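Local coordinates for uncharacterized protein (Pseudomonas aeruginosa, PDB 4O5P) that probably hydrolyses phospholipids of target-cell membranes as an effector delivered by the type VI secretion system, at residues F6-A11 / E372-G377; I274-L279 / R330-V335. One frame throughout, in Å; residues are numbered along the deposited sequence.

Interaction 1. Residues F6-A11 / E372-G377; sequences FGFHIA and EYAYPG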
loop_
_atom_site.group_PDB
_atom_site.type_symbol
_atom_site.label_atom_id
_atom_site.label_comp_id
_atom_site.label_asym_id
_atom_site.label_seq_id
_atom_site.Cartn_x
_atom_site.Cartn_y
_atom_site.Cartn_z
ATOM N N PHE A 6 22.940 0.329 -5.003
ATOM C CA PHE A 6 22.157 -0.183 -3.891
ATOM C C PHE A 6 22.264 0.655 -2.633
ATOM O O PHE A 6 23.050 1.604 -2.571
ATOM C CB PHE A 6 22.516 -1.654 -3.596
ATOM C CG PHE A 6 23.728 -1.833 -2.717
ATOM C CD1 PHE A 6 24.978 -1.363 -3.120
ATOM C CD2 PHE A 6 23.625 -2.506 -1.503
ATOM C CE1 PHE A 6 26.099 -1.541 -2.316
ATOM C CE2 PHE A 6 24.742 -2.690 -0.691
ATOM C CZ PHE A 6 25.985 -2.208 -1.100
ATOM N N GLY A 7 21.459 0.294 -1.637
ATOM C CA GLY A 7 21.538 0.907 -0.322
ATOM C C GLY A 7 20.456 1.947 -0.116
ATOM O O GLY A 7 19.586 2.120 -0.962
ATOM N N PHE A 8 20.532 2.662 0.999
ATOM C CA PHE A 8 19.559 3.699 1.300
ATOM C C PHE A 8 20.145 5.098 1.109
ATOM O O PHE A 8 21.269 5.368 1.555
ATOM C CB PHE A 8 19.065 3.525 2.719
ATOM C CG PHE A 8 18.168 4.631 3.191
ATOM C CD1 PHE A 8 16.841 4.662 2.830
ATOM C CD2 PHE A 8 18.661 5.643 4.006
ATOM C CE1 PHE A 8 16.005 5.686 3.285
ATOM C CE2 PHE A 8 17.840 6.667 4.445
ATOM C CZ PHE A 8 16.514 6.684 4.082
ATOM N N HIS A 9 19.402 5.977 0.429
ATOM C CA HIS A 9 19.868 7.353 0.206
ATOM C C HIS A 9 18.728 8.354 0.311
ATOM O O HIS A 9 17.551 7.970 0.288
ATOM C CB HIS A 9 20.513 7.496 -1.173
ATOM C CG HIS A 9 21.597 6.503 -1.437
ATOM N ND1 HIS A 9 22.913 6.735 -1.109
ATOM C CD2 HIS A 9 21.558 5.270 -1.990
ATOM C CE1 HIS A 9 23.641 5.686 -1.449
ATOM N NE2 HIS A 9 22.842 4.785 -1.992
ATOM N N ILE A 10 19.083 9.630 0.448
ATOM C CA ILE A 10 18.124 10.713 0.280
ATOM C C ILE A 10 17.789 10.724 -1.207
ATOM O O ILE A 10 18.637 10.335 -2.027
ATOM C CB ILE A 10 18.750 12.076 0.676
ATOM C CG1 ILE A 10 19.105 12.088 2.154
ATOM C CG2 ILE A 10 17.785 13.233 0.439
ATOM C CD1 ILE A 10 17.892 11.816 3.055
ATOM N N ALA A 11 16.577 11.154 -1.561
ATOM C CA ALA A 11 16.223 11.403 -2.957
ATOM C C ALA A 11 17.334 12.163 -3.678
ATOM O O ALA A 11 17.967 13.032 -3.088
ATOM C CB ALA A 11 14.945 12.200 -3.037
ATOM N N GLU A 372 16.776 2.245 -1.959
ATOM C CA GLU A 372 15.647 2.850 -1.237
ATOM C C GLU A 372 15.937 4.350 -1.071
ATOM O O GLU A 372 16.968 4.732 -0.508
ATOM C CB GLU A 372 15.462 2.137 0.123
ATOM C CG GLU A 372 14.287 2.611 1.017
ATOM C CD GLU A 372 13.885 1.553 2.041
ATOM O OE1 GLU A 372 14.527 1.443 3.112
ATOM O OE2 GLU A 372 12.921 0.807 1.788
ATOM N N TYR A 373 15.051 5.199 -1.589
ATOM C CA TYR A 373 15.253 6.646 -1.541
ATOM C C TYR A 373 14.240 7.317 -0.628
ATOM O O TYR A 373 13.037 7.034 -0.713
ATOM C CB TYR A 373 15.125 7.250 -2.936
ATOM C CG TYR A 373 16.304 6.987 -3.834
ATOM C CD1 TYR A 373 17.497 7.687 -3.673
ATOM C CD2 TYR A 373 16.218 6.049 -4.859
ATOM C CE1 TYR A 373 18.592 7.451 -4.517
ATOM C CE2 TYR A 373 17.288 5.815 -5.695
ATOM C CZ TYR A 373 18.471 6.509 -5.515
ATOM O OH TYR A 373 19.527 6.262 -6.360
ATOM N N ALA A 374 14.731 8.205 0.240
ATOM C CA ALA A 374 13.863 8.990 1.123
ATOM C C ALA A 374 13.343 10.224 0.381
ATOM O O ALA A 374 14.136 10.961 -0.213
ATOM C CB ALA A 374 14.611 9.414 2.363
ATOM N N TYR A 375 12.023 10.433 0.435
ATOM C CA TYR A 375 11.312 11.530 -0.248
ATOM C C TYR A 375 10.446 12.349 0.728
ATOM O O TYR A 375 9.930 11.823 1.712
ATOM C CB TYR A 375 10.409 10.985 -1.381
ATOM C CG TYR A 375 11.096 10.942 -2.731
ATOM C CD1 TYR A 375 12.021 9.948 -3.037
ATOM C CD2 TYR A 375 10.831 11.906 -3.697
ATOM C CE1 TYR A 375 12.670 9.916 -4.283
ATOM C CE2 TYR A 375 11.480 11.891 -4.922
ATOM C CZ TYR A 375 12.391 10.895 -5.206
ATOM O OH TYR A 375 13.021 10.886 -6.431
ATOM N N PRO A 376 10.260 13.647 0.438
ATOM C CA PRO A 376 9.462 14.514 1.308
ATOM C C PRO A 376 7.985 14.309 1.045
ATOM O O PRO A 376 7.626 13.833 -0.038
ATOM C CB PRO A 376 9.878 15.920 0.854
ATOM C CG PRO A 376 10.139 15.744 -0.590
ATOM C CD PRO A 376 10.812 14.386 -0.708
ATOM N N GLY A 377 7.146 14.668 2.017
ATOM C CA GLY A 377 5.706 14.540 1.885
ATOM C C GLY A 377 5.137 13.339 2.605
ATOM O O GLY A 377 5.861 12.526 3.176
#

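Interaction 2. Residues I274-L279 / R330-V335; sequences IEFLGL and RCVHLV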
loop_
_atom_site.group_PDB
_atom_site.type_symbol
_atom_site.label_atom_id
_atom_site.label_comp_id
_atom_site.label_asym_id
_atom_site.label_seq_id
_atom_site.Cartn_x
_atom_site.Cartn_y
_atom_site.Cartn_z
ATOM N N ILE A 274 11.953 -10.805 -13.193
ATOM C CA ILE A 274 11.466 -9.450 -12.963
ATOM C C ILE A 274 12.625 -8.493 -13.261
ATOM O O ILE A 274 13.533 -8.339 -12.457
ATOM C CB ILE A 274 10.935 -9.259 -11.520
ATOM C CG1 ILE A 274 9.652 -10.079 -11.310
ATOM C CG2 ILE A 274 10.667 -7.773 -11.242
ATOM C CD1 ILE A 274 9.109 -10.071 -9.865
ATOM N N GLU A 275 12.605 -7.886 -14.441
ATOM C CA GLU A 275 13.635 -6.934 -14.864
ATOM C C GLU A 275 13.620 -5.676 -13.993
ATOM O O GLU A 275 14.665 -5.034 -13.804
ATOM C CB GLU A 275 13.388 -6.524 -16.313
ATOM C CG GLU A 275 13.548 -7.640 -17.338
ATOM C CD GLU A 275 14.934 -8.229 -17.321
ATOM O OE1 GLU A 275 15.891 -7.502 -17.659
ATOM O OE2 GLU A 275 15.073 -9.415 -16.935
ATOM N N PHE A 276 12.439 -5.321 -13.472
ATOM C CA PHE A 276 12.316 -4.105 -12.658
ATOM C C PHE A 276 11.114 -4.150 -11.703
ATOM O O PHE A 276 9.991 -4.425 -12.113
ATOM C CB PHE A 276 12.212 -2.868 -13.563
ATOM C CG PHE A 276 12.207 -1.553 -12.806
ATOM C CD1 PHE A 276 13.407 -0.931 -12.456
ATOM C CD2 PHE A 276 11.009 -0.949 -12.439
ATOM C CE1 PHE A 276 13.408 0.282 -11.753
ATOM C CE2 PHE A 276 10.994 0.250 -11.737
ATOM C CZ PHE A 276 12.192 0.869 -11.397
ATOM N N LEU A 277 11.367 -3.878 -10.428
ATOM C CA LEU A 277 10.310 -3.796 -9.433
ATOM C C LEU A 277 10.347 -2.375 -8.846
ATOM O O LEU A 277 11.309 -1.999 -8.163
ATOM C CB LEU A 277 10.547 -4.850 -8.346
ATOM C CG LEU A 277 9.567 -4.999 -7.185
ATOM C CD1 LEU A 277 8.190 -5.442 -7.705
ATOM C CD2 LEU A 277 10.140 -6.008 -6.198
ATOM N N GLY A 278 9.340 -1.569 -9.164
ATOM C CA GLY A 278 9.322 -0.182 -8.708
ATOM C C GLY A 278 8.230 0.045 -7.680
ATOM O O GLY A 278 7.049 -0.130 -7.979
ATOM N N LEU A 279 8.624 0.470 -6.483
ATOM C CA LEU A 279 7.704 0.567 -5.358
ATOM C C LEU A 279 7.652 1.966 -4.733
ATOM O O LEU A 279 8.681 2.612 -4.509
ATOM C CB LEU A 279 8.092 -0.437 -4.280
ATOM C CG LEU A 279 8.407 -1.856 -4.725
ATOM C CD1 LEU A 279 9.044 -2.594 -3.556
ATOM C CD2 LEU A 279 7.147 -2.545 -5.220
ATOM N N ARG A 330 16.435 -5.713 -10.472
ATOM C CA ARG A 330 16.456 -4.306 -10.063
ATOM C C ARG A 330 15.189 -3.943 -9.283
ATOM O O ARG A 330 14.072 -4.158 -9.762
ATOM C CB ARG A 330 16.561 -3.402 -11.297
ATOM C CG ARG A 330 16.557 -1.892 -10.998
ATOM C CD ARG A 330 17.818 -1.461 -10.252
ATOM N NE ARG A 330 17.889 -0.010 -10.095
ATOM C CZ ARG A 330 18.683 0.601 -9.217
ATOM N NH1 ARG A 330 19.443 -0.118 -8.403
ATOM N NH2 ARG A 330 18.702 1.920 -9.138
ATOM N N CYS A 331 15.368 -3.380 -8.090
ATOM C CA CYS A 331 14.241 -2.854 -7.329
ATOM C C CYS A 331 14.531 -1.454 -6.798
ATOM O O CYS A 331 15.572 -1.219 -6.174
ATOM C CB CYS A 331 13.872 -3.779 -6.169
ATOM S SG CYS A 331 12.484 -3.160 -5.148
ATOM N N VAL A 332 13.615 -0.525 -7.066
ATOM C CA VAL A 332 13.724 0.838 -6.558
ATOM C C VAL A 332 12.526 1.127 -5.641
ATOM O O VAL A 332 11.387 0.980 -6.063
ATOM C CB VAL A 332 13.716 1.855 -7.703
ATOM C CG1 VAL A 332 13.590 3.272 -7.141
ATOM C CG2 VAL A 332 14.982 1.704 -8.603
ATOM N N HIS A 333 12.780 1.536 -4.396
ATOM C CA HIS A 333 11.694 1.844 -3.456
ATOM C C HIS A 333 11.799 3.287 -2.973
ATOM O O HIS A 333 12.740 3.646 -2.289
ATOM C CB HIS A 333 11.788 0.922 -2.240
ATOM C CG HIS A 333 10.593 0.968 -1.334
ATOM N ND1 HIS A 333 10.660 0.598 -0.008
ATOM C CD2 HIS A 333 9.297 1.291 -1.566
ATOM C CE1 HIS A 333 9.458 0.691 0.538
ATOM N NE2 HIS A 333 8.613 1.113 -0.385
ATOM N N LEU A 334 10.812 4.097 -3.317
ATOM C CA LEU A 334 10.758 5.482 -2.916
ATOM C C LEU A 334 9.809 5.544 -1.735
ATOM O O LEU A 334 8.666 5.087 -1.847
ATOM C CB LEU A 334 10.209 6.311 -4.082
ATOM C CG LEU A 334 10.966 6.145 -5.403
ATOM C CD1 LEU A 334 10.432 7.090 -6.450
ATOM C CD2 LEU A 334 12.491 6.336 -5.212
ATOM N N VAL A 335 10.275 6.107 -0.616
ATOM C CA VAL A 335 9.493 6.137 0.622
ATOM C C VAL A 335 9.229 7.553 1.150
ATOM O O VAL A 335 10.023 8.464 0.930
ATOM C CB VAL A 335 10.155 5.269 1.732
ATOM C CG1 VAL A 335 10.538 3.877 1.174
ATOM C CG2 VAL A 335 11.396 5.944 2.285
#

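Interaction 1. Residues F6-A11 / E372-G377
E372 takes the first rung of a parallel ladder with strand 7-10: its N-H bonds to G7 O at 3.0 Å, and its carbonyl receives H9 N at 2.9 Å. Its side chain leaves on the face that also carries F8. There CG lies 3.7 Å from F8 CD1, while the carboxylate plane stands 82° from the ring and its oxygens bond elsewhere, to S348, Y366, I349 and H333. Y373 is on the other face; with CG beside the backbone N (chi1 -74°) the ring reaches across to H9 and I10, where its CD1 edge meets I10 O at 3.3 Å and CE1 also touches H9 CB. Strand 7-10 pairs in parallel with strand 370-375, adding a short N-terminal strand to the central sheet of an alpha/beta-hydrolase-type domain. A374 sends its N-H to H9 O at 2.8 Å and accepts A11 N through its own carbonyl; its methyl, back on the F8 face, meets F8 CZ at 3.7 Å and, more loosely, I10 CD1. At Y375 the methyl of A11 sits over one ring face, 3.6 Å from the centroid, a CH-pi contact, and the ring's hydroxyl bonds to H409.

Interaction 2. Residues I274-L279 / R330-V335
Two parallel strands, 276-279 and 331-335, pair deep in the central sheet of the catalytic domain, as core strands do in alpha/beta hydrolases, their axes 4.8 Å apart and only 5° from parallel. The backbone bonds run as a regular zigzag: L277 N to R330 O, V332 N to L277 O, L279 N to V332 O and L334 N to L279 O, all 2.8 to 2.9 Å. On one face F276 extends its ring alongside the aliphatic part of R330, CD1 meeting CG at 3.6 Å; CE1 then reaches V332 CG2 at 3.8 Å. Having CG anti to the backbone N (chi1 -175°) carries this ring forward along the strand over G278, which has no side chain. The guanidinium of R330 leads off to a salt bridge with E413. The opposite face carries L277, L279, C331 and H333. C331 SG touches both leucines, 3.8 Å from L277 CD2 and equally far from L279 CD1. Further along, the imidazole of H333 turns its CD2 edge to L279 O, and CD2 lies 3.4 Å from L279 CB. Both its nitrogens are bonded elsewhere, ND1 to the carboxylate of E372 and NE2 to the backbone N of T282, which should fix the ring's rotation. This end lies near, without touching, the probable nucleophile elbow and Ser-His-Asp site. Strand 225-236 flanks the pair beyond 276-279 and strand 370-375 beyond 331-335, while helix 238-254 packs on the leucine face through A243 and R244.

In the fold
From the N terminus, the chain lays down strand 7-10 and returns to it some 360 residues later at 372-377, so interaction 1 closes a very long loop. Interaction 2 falls wholly within that loop and closes a much shorter one of about 50 residues, almost free of regular structure. The two contacts, their centres about 12 Å apart, share one sheet, because strands 331-336 and 370-375 are neighbours: Y373 N and Y375 N probably bond to H333 O and V335 O. Read across the sheet, the order is 270-280, 331-336, 370-375, 7-10, which joins the N-terminal segment to strands of the catalytic domain. L334 packs against both tyrosines at the seam.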